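Local coordinates for protein LAO/AO transport system kinase (Escherichia coli, PDB 2P67) that belongs to the MeaB family of P-loop NTPases, built round a parallel beta sheet flanked by helices, at residues C172-I178 and D197-K203; T71-A75 and C240-K245; A27-E32 and E139-C144. All coordinates share one frame; numbering follows the deposited sequence. Where two conformers were deposited one is given.

Contacts 1 and 2 adjoin, their centres about 12 Å apart. Strand 198-201 of contact 1 leads into Asn202, whose OD1 accepts a probable hydrogen bond from Ala242 N of contact 2 at 3.1 Å. Both lie beside a sequence that fits a Walker A P-loop: Asn202 and Thr71 each touch it. Contact 3 is remote, with centres about 27 Å from contact 1 and 28 Å from contact 2, and it falls across the chain's centre from contact 1. The sodium ion, at Arg272 and Ser276, is about 13 Å from the side chain of Cys172 and about 12 Å from that of Glu139, so neither contact reaches it.

Contact 1. Residues C172-I178 and D197-K203; sequences CFISLQI and DLIVINK
Cys172 opens the pairing with its sulfur lying alongside Asp197, SG to CB 3.9 Å. At Phe173 the grip is polar at both ends: its N-H points at Asp197 OD2 (2.8 Å, N-H...O 165°), meeting the carboxylate on its anti side, while its carbonyl oxygen is shared by the N-H groups of Asp197 and Leu198. The other carboxylate oxygen of Asp197 forms a salt bridge with Lys229. Ile174 then lies beside Leu198 and Val200, all three pointing the same way, with Ile174 CG2 3.9 Å from Val200 CG2. Ser175 hydrogen-bonds through both its N and its O, to Leu198 O and from Val200 N. Leu176 returns to the face of Ile174, its CD1 4.1 Å from Val200 CB. Gln177 N donates to Val200 O at 2.8 Å. The Gln177 side chain bends at chi2 (-66°), bringing NE2 back to Ser175 OG at 2.7 Å, while its CB packs on Ile201 CD1. Last, Ile178 CD1 meets Lys203 CD at 3.6 Å. This parallel ladder, its strand axes 4.7 Å apart, joins two neighbouring strands of the parallel sheet characteristic of a P-loop NTPase; the second strand runs into Asn-Lys, consistent with the start of an NKxD motif.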
ATOM      1  N   CYS A 172      -0.426  18.953  -4.244  1.00 18.98           N
ATOM      2  CA  CYS A 172       0.953  18.967  -3.746  1.00 18.54           C
ATOM      3  C   CYS A 172       0.937  18.734  -2.243  1.00 18.70           C
ATOM      4  O   CYS A 172       0.252  19.468  -1.508  1.00 18.18           O
ATOM      5  CB  CYS A 172       1.644  20.302  -4.075  1.00 19.52           C
ATOM      6  SG  CYS A 172       3.404  20.385  -3.527  1.00 20.99           S
ATOM      7  N   PHE A 173       1.691  17.707  -1.806  1.00 18.50           N
ATOM      8  CA  PHE A 173       1.701  17.281  -0.415  1.00 18.84           C
ATOM      9  C   PHE A 173       3.016  17.645   0.274  1.00 18.96           C
ATOM     10  O   PHE A 173       4.100  17.210  -0.156  1.00 18.17           O
ATOM     11  CB  PHE A 173       1.434  15.783  -0.267  1.00 19.72           C
ATOM     12  CG  PHE A 173       1.454  15.342   1.157  1.00 22.06           C
ATOM     13  CD1 PHE A 173       0.469  15.783   2.040  1.00 26.29           C
ATOM     14  CD2 PHE A 173       2.504  14.580   1.653  1.00 23.49           C
ATOM     15  CE1 PHE A 173       0.508  15.411   3.385  1.00 28.47           C
ATOM     16  CE2 PHE A 173       2.550  14.215   2.990  1.00 25.31           C
ATOM     17  CZ  PHE A 173       1.564  14.634   3.852  1.00 26.49           C
ATOM     18  N   ILE A 174       2.896  18.410   1.348  1.00 19.00           N
ATOM     19  CA  ILE A 174       4.040  18.967   2.090  1.00 19.92           C
ATOM     20  C   ILE A 174       4.040  18.440   3.529  1.00 20.72           C
ATOM     21  O   ILE A 174       3.041  18.559   4.244  1.00 21.16           O
ATOM     22  CB  ILE A 174       4.027  20.516   2.109  1.00 19.95           C
ATOM     23  CG1 ILE A 174       4.023  21.095   0.684  1.00 20.56           C
ATOM     24  CG2 ILE A 174       5.241  21.050   2.910  1.00 20.18           C
ATOM     25  CD1 ILE A 174       2.709  21.736   0.278  1.00 21.91           C
ATOM     26  N   SER A 175       5.158  17.863   3.953  1.00 20.20           N
ATOM     27  CA  SER A 175       5.249  17.300   5.300  1.00 20.70           C
ATOM     28  C   SER A 175       6.242  18.100   6.127  1.00 21.28           C
ATOM     29  O   SER A 175       7.372  18.292   5.706  1.00 20.95           O
ATOM     30  CB  SER A 175       5.676  15.834   5.251  1.00 20.83           C
ATOM     31  OG  SER A 175       5.942  15.337   6.561  1.00 23.90           O
ATOM     32  N   LEU A 176       5.804  18.551   7.296  1.00 21.08           N
ATOM     33  CA  LEU A 176       6.681  19.238   8.239  1.00 23.51           C
ATOM     34  C   LEU A 176       7.242  18.260   9.245  1.00 23.82           C
ATOM     35  O   LEU A 176       6.513  17.442   9.837  1.00 22.71           O
ATOM     36  CB  LEU A 176       5.955  20.374   8.949  1.00 23.99           C
ATOM     37  CG  LEU A 176       6.166  21.712   8.257  1.00 27.87           C
ATOM     38  CD1 LEU A 176       5.347  21.764   6.983  1.00 26.95           C
ATOM     39  CD2 LEU A 176       5.780  22.823   9.210  1.00 32.61           C
ATOM     40  N   GLN A 177       8.552  18.356   9.423  1.00 24.63           N
ATOM     41  CA  GLN A 177       9.277  17.454  10.316  1.00 26.28           C
ATOM     42  C   GLN A 177      10.120  18.268  11.293  1.00 27.95           C
ATOM     43  O   GLN A 177      10.466  19.413  11.027  1.00 27.32           O
ATOM     44  CB  GLN A 177      10.171  16.491   9.525  1.00 25.95           C
ATOM     45  CG  GLN A 177       9.442  15.560   8.527  1.00 25.91           C
ATOM     46  CD  GLN A 177       8.499  14.530   9.180  1.00 27.86           C
ATOM     47  OE1 GLN A 177       8.748  14.034  10.280  1.00 30.98           O
ATOM     48  NE2 GLN A 177       7.433  14.184   8.477  1.00 29.47           N
ATOM     49  N   ILE A 178      10.422  17.675  12.439  1.00 30.71           N
ATOM     50  CA  ILE A 178      11.308  18.338  13.373  1.00 33.01           C
ATOM     51  C   ILE A 178      12.676  17.652  13.423  1.00 33.64           C
ATOM     52  O   ILE A 178      12.770  16.438  13.202  1.00 34.35           O
ATOM     53  CB  ILE A 178      10.631  18.562  14.767  1.00 34.17           C
ATOM     54  CG1 ILE A 178      11.193  19.826  15.415  1.00 36.03           C
ATOM     55  CG2 ILE A 178      10.688  17.298  15.646  1.00 34.22           C
ATOM     56  CD1 ILE A 178      10.809  21.108  14.665  1.00 38.95           C
ATOM     57  N   ASP A 197       5.782  15.267  -1.512  1.00 18.64           N
ATOM     58  CA  ASP A 197       6.275  16.086  -2.640  1.00 17.90           C
ATOM     59  C   ASP A 197       7.366  17.047  -2.174  1.00 18.05           C
ATOM     60  O   ASP A 197       8.338  17.325  -2.913  1.00 17.86           O
ATOM     61  CB  ASP A 197       5.131  16.842  -3.328  1.00 18.46           C
ATOM     62  CG  ASP A 197       4.109  15.892  -3.942  1.00 18.82           C
ATOM     63  OD1 ASP A 197       4.530  14.854  -4.513  1.00 16.64           O
ATOM     64  OD2 ASP A 197       2.897  16.158  -3.815  1.00 19.04           O
ATOM     65  N   LEU A 198       7.159  17.580  -0.965  1.00 17.90           N
ATOM     66  CA  LEU A 198       8.140  18.427  -0.277  0.50 18.18           C
ATOM     67  C   LEU A 198       8.212  18.036   1.199  1.00 18.03           C
ATOM     68  O   LEU A 198       7.194  17.714   1.805  1.00 18.66           O
ATOM     69  CB  LEU A 198       7.763  19.919  -0.413  0.50 17.79           C
ATOM     70  CG  LEU A 198       7.910  20.483  -1.830  0.50 19.58           C
ATOM     71  CD1 LEU A 198       7.090  21.764  -2.043  0.50 20.73           C
ATOM     72  CD2 LEU A 198       9.382  20.712  -2.158  0.50 20.54           C
ATOM     73  N   ILE A 199       9.421  18.043   1.770  1.00 18.13           N
ATOM     74  CA  ILE A 199       9.608  17.888   3.200  1.00 19.07           C
ATOM     75  C   ILE A 199      10.213  19.193   3.703  1.00 19.32           C
ATOM     76  O   ILE A 199      11.113  19.753   3.053  1.00 19.91           O
ATOM     77  CB  ILE A 199      10.590  16.737   3.575  1.00 18.97           C
ATOM     78  CG1 ILE A 199      10.083  15.394   3.026  1.00 21.88           C
ATOM     79  CG2 ILE A 199      10.798  16.672   5.104  1.00 19.31           C
ATOM     80  CD1 ILE A 199       9.009  14.730   3.820  1.00 26.57           C
ATOM     81  N   VAL A 200       9.703  19.683   4.826  1.00 19.89           N
ATOM     82  CA  VAL A 200      10.177  20.944   5.387  1.00 20.22           C
ATOM     83  C   VAL A 200      10.599  20.715   6.845  1.00 21.93           C
ATOM     84  O   VAL A 200       9.857  20.117   7.624  1.00 20.89           O
ATOM     85  CB  VAL A 200       9.102  22.059   5.314  1.00 20.61           C
ATOM     86  CG1 VAL A 200       9.571  23.288   6.108  1.00 20.63           C
ATOM     87  CG2 VAL A 200       8.776  22.455   3.837  1.00 18.69           C
ATOM     88  N   ILE A 201      11.798  21.178   7.204  1.00 23.48           N
ATOM     89  CA  ILE A 201      12.267  21.088   8.586  1.00 25.98           C
ATOM     90  C   ILE A 201      12.149  22.493   9.164  1.00 27.23           C
ATOM     91  O   ILE A 201      12.886  23.399   8.763  1.00 25.39           O
ATOM     92  CB  ILE A 201      13.745  20.573   8.699  1.00 26.20           C
ATOM     93  CG1 ILE A 201      14.030  19.364   7.769  1.00 27.95           C
ATOM     94  CG2 ILE A 201      14.124  20.297  10.174  1.00 28.07           C
ATOM     95  CD1 ILE A 201      13.303  18.029   8.126  1.00 26.36           C
ATOM     96  N   ASN A 202      11.186  22.692  10.060  1.00 29.81           N
ATOM     97  CA  ASN A 202      10.949  24.025  10.646  1.00 33.28           C
ATOM     98  C   ASN A 202      11.883  24.225  11.852  1.00 34.95           C
ATOM     99  O   ASN A 202      12.517  23.274  12.319  1.00 35.87           O
ATOM    100  CB  ASN A 202       9.463  24.178  11.035  1.00 33.61           C
ATOM    101  CG  ASN A 202       9.011  25.643  11.242  1.00 34.30           C
ATOM    102  OD1 ASN A 202       9.693  26.620  10.873  1.00 32.08           O
ATOM    103  ND2 ASN A 202       7.819  25.788  11.837  1.00 36.93           N
ATOM    104  N   LYS A 203      11.991  25.466  12.314  1.00 37.32           N
ATOM    105  CA  LYS A 203      12.771  25.833  13.518  1.00 39.34           C
ATOM    106  C   LYS A 203      14.265  25.761  13.256  1.00 40.21           C
ATOM    107  O   LYS A 203      15.055  25.411  14.148  1.00 40.91           O
ATOM    108  CB  LYS A 203      12.368  25.010  14.750  1.00 39.49           C
ATOM    109  CG  LYS A 203      10.881  25.122  15.100  1.00 41.81           C
ATOM    110  CD  LYS A 203      10.497  24.287  16.310  1.00 43.31           C
ATOM    111  CE  LYS A 203       8.999  24.417  16.569  1.00 44.59           C
ATOM    112  NZ  LYS A 203       8.507  23.411  17.552  1.00 45.26           N
TER

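Contact 2. Residues T71-A75 and C240-K245; sequences TFLEA and CSALEK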
ATOM      1  N   THR A  71       2.830  27.827  13.392  1.00 32.76           N
ATOM      2  CA  THR A  71       3.635  29.002  13.022  1.00 31.74           C
ATOM      3  C   THR A  71       3.961  29.003  11.539  1.00 30.44           C
ATOM      4  O   THR A  71       3.927  30.056  10.884  1.00 29.47           O
ATOM      5  CB  THR A  71       4.928  29.145  13.869  1.00 32.23           C
ATOM      6  OG1 THR A  71       5.826  28.050  13.611  1.00 34.20           O
ATOM      7  CG2 THR A  71       4.582  29.177  15.341  1.00 32.11           C
ATOM      8  N   PHE A  72       4.264  27.815  11.007  1.00 28.85           N
ATOM      9  CA  PHE A  72       4.520  27.675   9.583  1.00 27.73           C
ATOM     10  C   PHE A  72       3.301  28.077   8.756  1.00 27.09           C
ATOM     11  O   PHE A  72       3.429  28.860   7.826  1.00 26.92           O
ATOM     12  CB  PHE A  72       4.971  26.248   9.208  1.00 27.51           C
ATOM     13  CG  PHE A  72       5.010  26.016   7.727  1.00 27.56           C
ATOM     14  CD1 PHE A  72       6.081  26.484   6.975  1.00 28.59           C
ATOM     15  CD2 PHE A  72       3.958  25.369   7.078  1.00 27.71           C
ATOM     16  CE1 PHE A  72       6.116  26.305   5.601  1.00 28.20           C
ATOM     17  CE2 PHE A  72       3.979  25.184   5.697  1.00 28.81           C
ATOM     18  CZ  PHE A  72       5.071  25.654   4.954  1.00 29.97           C
ATOM     19  N   LEU A  73       2.134  27.524   9.079  1.00 26.85           N
ATOM     20  CA  LEU A  73       0.912  27.848   8.352  1.00 26.99           C
ATOM     21  C   LEU A  73       0.581  29.335   8.358  1.00 26.94           C
ATOM     22  O   LEU A  73       0.154  29.890   7.342  1.00 26.78           O
ATOM     23  CB  LEU A  73      -0.265  27.045   8.889  1.00 27.34           C
ATOM     24  CG  LEU A  73      -0.273  25.574   8.480  1.00 27.90           C
ATOM     25  CD1 LEU A  73      -1.359  24.851   9.267  1.00 28.56           C
ATOM     26  CD2 LEU A  73      -0.455  25.412   6.959  1.00 28.17           C
ATOM     27  N   GLU A  74       0.774  29.972   9.505  1.00 27.24           N
ATOM     28  CA  GLU A  74       0.558  31.411   9.620  1.00 27.73           C
ATOM     29  C   GLU A  74       1.510  32.175   8.702  1.00 27.08           C
ATOM     30  O   GLU A  74       1.081  33.012   7.912  1.00 27.22           O
ATOM     31  CB  GLU A  74       0.724  31.869  11.075  1.00 28.71           C
ATOM     32  CG  GLU A  74       0.466  33.374  11.240  1.00 31.75           C
ATOM     33  CD  GLU A  74       0.928  33.915  12.584  1.00 37.29           C
ATOM     34  OE1 GLU A  74       1.985  33.478  13.081  1.00 38.95           O
ATOM     35  OE2 GLU A  74       0.235  34.799  13.136  1.00 40.17           O
ATOM     36  N   ALA A  75       2.804  31.887   8.807  1.00 26.50           N
ATOM     37  CA  ALA A  75       3.796  32.537   7.947  1.00 25.91           C
ATOM     38  C   ALA A  75       3.541  32.276   6.462  1.00 25.53           C
ATOM     39  O   ALA A  75       3.576  33.191   5.650  1.00 25.03           O
ATOM     40  CB  ALA A  75       5.220  32.125   8.358  1.00 26.31           C
ATOM     41  N   CYS A 240      13.339  25.993   7.147  1.00 25.20           N
ATOM     42  CA  CYS A 240      12.835  27.351   7.354  1.00 26.41           C
ATOM     43  C   CYS A 240      12.825  27.704   8.826  1.00 27.54           C
ATOM     44  O   CYS A 240      13.002  26.843   9.680  1.00 27.35           O
ATOM     45  CB  CYS A 240      11.433  27.532   6.746  1.00 26.63           C
ATOM     46  SG  CYS A 240      10.118  26.525   7.472  1.00 27.20           S
ATOM     47  N   SER A 241      12.662  28.992   9.118  1.00 29.23           N
ATOM     48  CA  SER A 241      12.278  29.421  10.456  1.00 31.29           C
ATOM     49  C   SER A 241      11.020  30.249  10.306  1.00 32.22           C
ATOM     50  O   SER A 241      11.099  31.401   9.886  1.00 31.97           O
ATOM     51  CB  SER A 241      13.367  30.274  11.119  1.00 31.71           C
ATOM     52  OG  SER A 241      12.990  30.573  12.460  1.00 33.69           O
ATOM     53  N   ALA A 242       9.868  29.661  10.619  1.00 34.01           N
ATOM     54  CA  ALA A 242       8.602  30.394  10.522  1.00 36.57           C
ATOM     55  C   ALA A 242       8.669  31.659  11.381  1.00 38.01           C
ATOM     56  O   ALA A 242       8.374  32.747  10.906  1.00 38.79           O
ATOM     57  CB  ALA A 242       7.435  29.524  10.955  1.00 36.06           C
ATOM     58  N   LEU A 243       9.102  31.507  12.628  1.00 39.83           N
ATOM     59  CA  LEU A 243       9.099  32.627  13.582  1.00 41.67           C
ATOM     60  C   LEU A 243      10.102  33.747  13.287  1.00 42.11           C
ATOM     61  O   LEU A 243       9.948  34.856  13.805  1.00 42.91           O
ATOM     62  CB  LEU A 243       9.183  32.131  15.035  1.00 41.92           C
ATOM     63  CG  LEU A 243       7.884  31.542  15.633  1.00 43.57           C
ATOM     64  CD1 LEU A 243       8.005  31.389  17.141  1.00 44.48           C
ATOM     65  CD2 LEU A 243       6.621  32.371  15.284  1.00 44.04           C
ATOM     66  N   GLU A 244      11.097  33.471  12.436  1.00 42.21           N
ATOM     67  CA  GLU A 244      12.029  34.498  11.958  1.00 42.19           C
ATOM     68  C   GLU A 244      11.727  34.960  10.536  1.00 41.66           C
ATOM     69  O   GLU A 244      12.412  35.835  10.005  1.00 42.17           O
ATOM     70  CB  GLU A 244      13.477  34.011  12.032  1.00 42.77           C
ATOM     71  CG  GLU A 244      13.931  33.621  13.422  1.00 44.81           C
ATOM     72  CD  GLU A 244      15.444  33.702  13.591  1.00 49.23           C
ATOM     73  OE1 GLU A 244      16.142  34.115  12.633  1.00 50.70           O
ATOM     74  OE2 GLU A 244      15.935  33.356  14.691  1.00 50.91           O
ATOM     75  N   LYS A 245      10.706  34.367   9.923  1.00 40.72           N
ATOM     76  CA  LYS A 245      10.342  34.659   8.536  1.00 39.85           C
ATOM     77  C   LYS A 245      11.510  34.481   7.556  1.00 38.50           C
ATOM     78  O   LYS A 245      11.825  35.372   6.757  1.00 38.71           O
ATOM     79  CB  LYS A 245       9.686  36.050   8.412  1.00 40.54           C
ATOM     80  CG  LYS A 245       8.179  36.050   8.667  1.00 42.24           C
ATOM     81  CD  LYS A 245       7.828  35.785  10.120  1.00 44.13           C
ATOM     82  CE  LYS A 245       6.445  35.152  10.234  1.00 44.19           C
ATOM     83  NZ  LYS A 245       6.236  34.507  11.557  1.00 45.39           N
TER
HETATM   84  O   HOH W   1       4.259  32.484  12.009  1.00 36.13           O
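The Cys-Ser-Ala-Leu loop at 240-243 resembles the SAK (G5) loop of P-loop GTPases, and packs on helix 69-82, which begins within the presumed Walker A sequence. Ala242 makes the closest approach: its methyl CB lies 3.4 Å from Thr71 OG1 and 3.6 Å from Phe72 N, and also faces Ala75 CB. Thr71 OG1 is turned between the backbone N and the carbonyl carbon (chi1 65°), where it bonds to Gly68 O; this leaves CG2 3.8 Å from Leu243 CD2, the side chains crossing at about a right angle. On the inner flank Cys240 SG approaches the Phe72 ring obliquely, 5.2 Å from its centroid, a sulfur-aromatic contact beside Ile248 and Ile251. Lys245 closes the outer flank. Its chain bends at chi2 (70°), its CE touches Ala75 CB at 3.8 Å, and NZ gives a 2.8 Å bond to Ala242 O from the face opposite that used by Lys245 N. A water accepts from Lys245 NZ at 2.9 Å and donates to both Thr71 O and Glu74 OE1. No direct hydrogen bond spans the two segments, so direct contacts are apolar packing, and the water relays a polar link, probably aided by the opposite charges of Lys245 and Glu74.

Contact 3. Residues A27-E32 and E139-C144; sequences AMTLVE and ELMLLC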
ATOM      1  N   ALA A  27     -22.900  27.920   4.043  1.00 23.18           N
ATOM      2  CA  ALA A  27     -22.915  26.721   3.194  1.00 22.23           C
ATOM      3  C   ALA A  27     -22.172  25.546   3.853  1.00 21.83           C
ATOM      4  O   ALA A  27     -22.622  24.388   3.822  1.00 21.48           O
ATOM      5  CB  ALA A  27     -22.312  27.060   1.801  1.00 21.63           C
ATOM      6  N   MET A  28     -21.015  25.830   4.443  1.00 22.36           N
ATOM      7  CA  MET A  28     -20.290  24.804   5.194  1.00 22.38           C
ATOM      8  C   MET A  28     -21.143  24.253   6.354  1.00 23.49           C
ATOM      9  O   MET A  28     -21.258  23.051   6.518  1.00 23.71           O
ATOM     10  CB  MET A  28     -18.956  25.352   5.705  1.00 22.86           C
ATOM     11  CG  MET A  28     -18.002  25.788   4.586  1.00 21.61           C
ATOM     12  SD  MET A  28     -16.358  26.088   5.243  1.00 22.74           S
ATOM     13  CE  MET A  28     -15.403  26.157   3.698  1.00 23.11           C
ATOM     14  N   THR A  29     -21.763  25.138   7.134  1.00 24.14           N
ATOM     15  CA  THR A  29     -22.638  24.712   8.242  1.00 25.05           C
ATOM     16  C   THR A  29     -23.768  23.813   7.755  1.00 25.94           C
ATOM     17  O   THR A  29     -24.049  22.766   8.365  1.00 26.26           O
ATOM     18  CB  THR A  29     -23.165  25.922   9.046  1.00 24.89           C
ATOM     19  OG1 THR A  29     -22.065  26.523   9.735  1.00 27.12           O
ATOM     20  CG2 THR A  29     -24.220  25.497  10.094  1.00 26.78           C
ATOM     21  N   LEU A  30     -24.354  24.180   6.619  1.00 26.00           N
ATOM     22  CA  LEU A  30     -25.402  23.380   5.986  1.00 27.06           C
ATOM     23  C   LEU A  30     -24.921  21.984   5.625  1.00 27.85           C
ATOM     24  O   LEU A  30     -25.611  20.999   5.879  1.00 27.57           O
ATOM     25  CB  LEU A  30     -25.934  24.102   4.737  1.00 26.72           C
ATOM     26  CG  LEU A  30     -27.030  23.401   3.929  1.00 27.30           C
ATOM     27  CD1 LEU A  30     -28.343  23.372   4.703  1.00 27.45           C
ATOM     28  CD2 LEU A  30     -27.206  24.097   2.585  1.00 28.35           C
ATOM     29  N   VAL A  31     -23.743  21.913   5.001  1.00 28.86           N
ATOM     30  CA  VAL A  31     -23.097  20.644   4.641  1.00 31.16           C
ATOM     31  C   VAL A  31     -22.760  19.790   5.882  1.00 32.20           C
ATOM     32  O   VAL A  31     -22.727  18.557   5.809  1.00 33.31           O
ATOM     33  CB  VAL A  31     -21.839  20.916   3.745  1.00 31.15           C
ATOM     34  CG1 VAL A  31     -20.992  19.659   3.545  1.00 32.44           C
ATOM     35  CG2 VAL A  31     -22.283  21.497   2.417  1.00 30.60           C
ATOM     36  N   GLU A  32     -22.542  20.440   7.017  1.00 33.40           N
ATOM     37  CA  GLU A  32     -22.254  19.738   8.275  1.00 34.66           C
ATOM     38  C   GLU A  32     -23.483  19.338   9.114  1.00 35.40           C
ATOM     39  O   GLU A  32     -23.355  18.635  10.133  1.00 35.30           O
ATOM     40  CB  GLU A  32     -21.315  20.582   9.121  1.00 34.78           C
ATOM     41  CG  GLU A  32     -19.939  20.759   8.522  1.00 36.16           C
ATOM     42  CD  GLU A  32     -19.045  21.566   9.428  1.00 39.73           C
ATOM     43  OE1 GLU A  32     -19.536  22.585   9.972  1.00 39.74           O
ATOM     44  OE2 GLU A  32     -17.860  21.173   9.607  1.00 44.25           O
ATOM     45  N   GLU A 139     -15.607  17.884   0.530  1.00 20.09           N
ATOM     46  CA  GLU A 139     -16.752  18.743   0.234  1.00 20.31           C
ATOM     47  C   GLU A 139     -16.487  20.221   0.618  1.00 20.46           C
ATOM     48  O   GLU A 139     -16.822  21.147  -0.136  1.00 20.20           O
ATOM     49  CB  GLU A 139     -18.025  18.177   0.880  1.00 20.85           C
ATOM     50  CG  GLU A 139     -18.389  16.822   0.281  1.00 22.71           C
ATOM     51  CD  GLU A 139     -19.540  16.137   0.970  1.00 27.05           C
ATOM     52  OE1 GLU A 139     -19.846  16.479   2.144  1.00 28.55           O
ATOM     53  OE2 GLU A 139     -20.135  15.252   0.314  1.00 26.74           O
ATOM     54  N   LEU A 140     -15.864  20.444   1.775  1.00 19.42           N
ATOM     55  CA  LEU A 140     -15.547  21.796   2.185  1.00 19.84           C
ATOM     56  C   LEU A 140     -14.539  22.432   1.214  1.00 18.95           C
ATOM     57  O   LEU A 140     -14.649  23.610   0.909  1.00 17.84           O
ATOM     58  CB  LEU A 140     -15.005  21.807   3.605  1.00 20.28           C
ATOM     59  CG  LEU A 140     -15.930  21.281   4.721  1.00 22.98           C
ATOM     60  CD1 LEU A 140     -15.235  21.513   6.051  1.00 27.46           C
ATOM     61  CD2 LEU A 140     -17.294  21.972   4.729  1.00 26.70           C
ATOM     62  N   MET A 141     -13.574  21.634   0.746  1.00 18.80           N
ATOM     63  CA  MET A 141     -12.605  22.071  -0.273  1.00 18.98           C
ATOM     64  C   MET A 141     -13.321  22.514  -1.560  1.00 18.27           C
ATOM     65  O   MET A 141     -13.001  23.568  -2.115  1.00 18.26           O
ATOM     66  CB  MET A 141     -11.594  20.951  -0.595  1.00 18.76           C
ATOM     67  CG  MET A 141     -10.587  20.664   0.524  1.00 20.21           C
ATOM     68  SD  MET A 141      -9.544  19.204   0.174  1.00 20.34           S
ATOM     69  CE  MET A 141      -8.320  19.956  -0.937  1.00 23.48           C
ATOM     70  N   LEU A 142     -14.298  21.723  -2.007  1.00 18.46           N
ATOM     71  CA  LEU A 142     -15.125  22.102  -3.171  1.00 19.22           C
ATOM     72  C   LEU A 142     -15.826  23.448  -2.979  1.00 18.93           C
ATOM     73  O   LEU A 142     -15.817  24.287  -3.889  1.00 18.15           O
ATOM     74  CB  LEU A 142     -16.152  21.016  -3.482  1.00 19.12           C
ATOM     75  CG  LEU A 142     -15.670  19.668  -4.020  1.00 20.04           C
ATOM     76  CD1 LEU A 142     -16.879  18.794  -4.295  1.00 22.70           C
ATOM     77  CD2 LEU A 142     -14.802  19.829  -5.303  1.00 21.45           C
ATOM     78  N   LEU A 143     -16.381  23.679  -1.786  1.00 19.96           N
ATOM     79  CA  LEU A 143     -17.031  24.965  -1.484  1.00 20.56           C
ATOM     80  C   LEU A 143     -16.027  26.107  -1.609  1.00 20.47           C
ATOM     81  O   LEU A 143     -16.330  27.146  -2.212  1.00 20.65           O
ATOM     82  CB  LEU A 143     -17.704  24.962  -0.088  1.00 20.73           C
ATOM     83  CG  LEU A 143     -18.952  24.063  -0.000  1.00 21.41           C
ATOM     84  CD1 LEU A 143     -19.373  23.852   1.453  1.00 23.31           C
ATOM     85  CD2 LEU A 143     -20.102  24.622  -0.826  1.00 20.95           C
ATOM     86  N   CYS A 144     -14.819  25.910  -1.081  1.00 19.28           N
ATOM     87  CA  CYS A 144     -13.780  26.922  -1.211  1.00 20.34           C
ATOM     88  C   CYS A 144     -13.409  27.206  -2.678  1.00 20.38           C
ATOM     89  O   CYS A 144     -13.163  28.362  -3.054  1.00 19.91           O
ATOM     90  CB  CYS A 144     -12.547  26.534  -0.408  1.00 20.73           C
ATOM     91  SG  CYS A 144     -12.834  26.503   1.365  1.00 22.64           S
TER
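Met28 carries the contact, threading its side chain past Leu140 and Leu143 toward Cys144. Its CG sits 3.9 Å from Leu140 CD2 and equally far from Leu143 CD1, so both methyls meet the methylene from the side facing helix 133-146. Beyond CG the chain is extended (chi2 -168°, chi3 166°), carrying CE to within 3.5 Å of Cys144 SG. One turn on, Val31 uses both branches: CG2 slides past Leu143, 3.9 Å from its CD1, and CG1 rests 3.7 Å from Glu139 OE1. Ala27 CB completes this layer against Leu143 CD2 at 4.2 Å. The short helical segments run nearly antiparallel, at 157°, with axes 10.4 Å apart. Outward, Met28 touches Phe120 and Arg122 of strand 119-124, and Cys144 lies on Ala88 and Ile90 of strand 87-92, so helix 21-32 is joined to the sheet partly through helix 133-146. Polar groups fringe the layer: Glu32 pairs with Arg122, while Glu139 bonds to Gln135 through OE2 and through OE1 makes a salt bridge with Arg317 of the second subunit. With no hydrogen bond between the segments, their cohesion is dispersive; the buried carboxylate of Glu139 finds its polar partners outside the pair, partly across the subunit boundary.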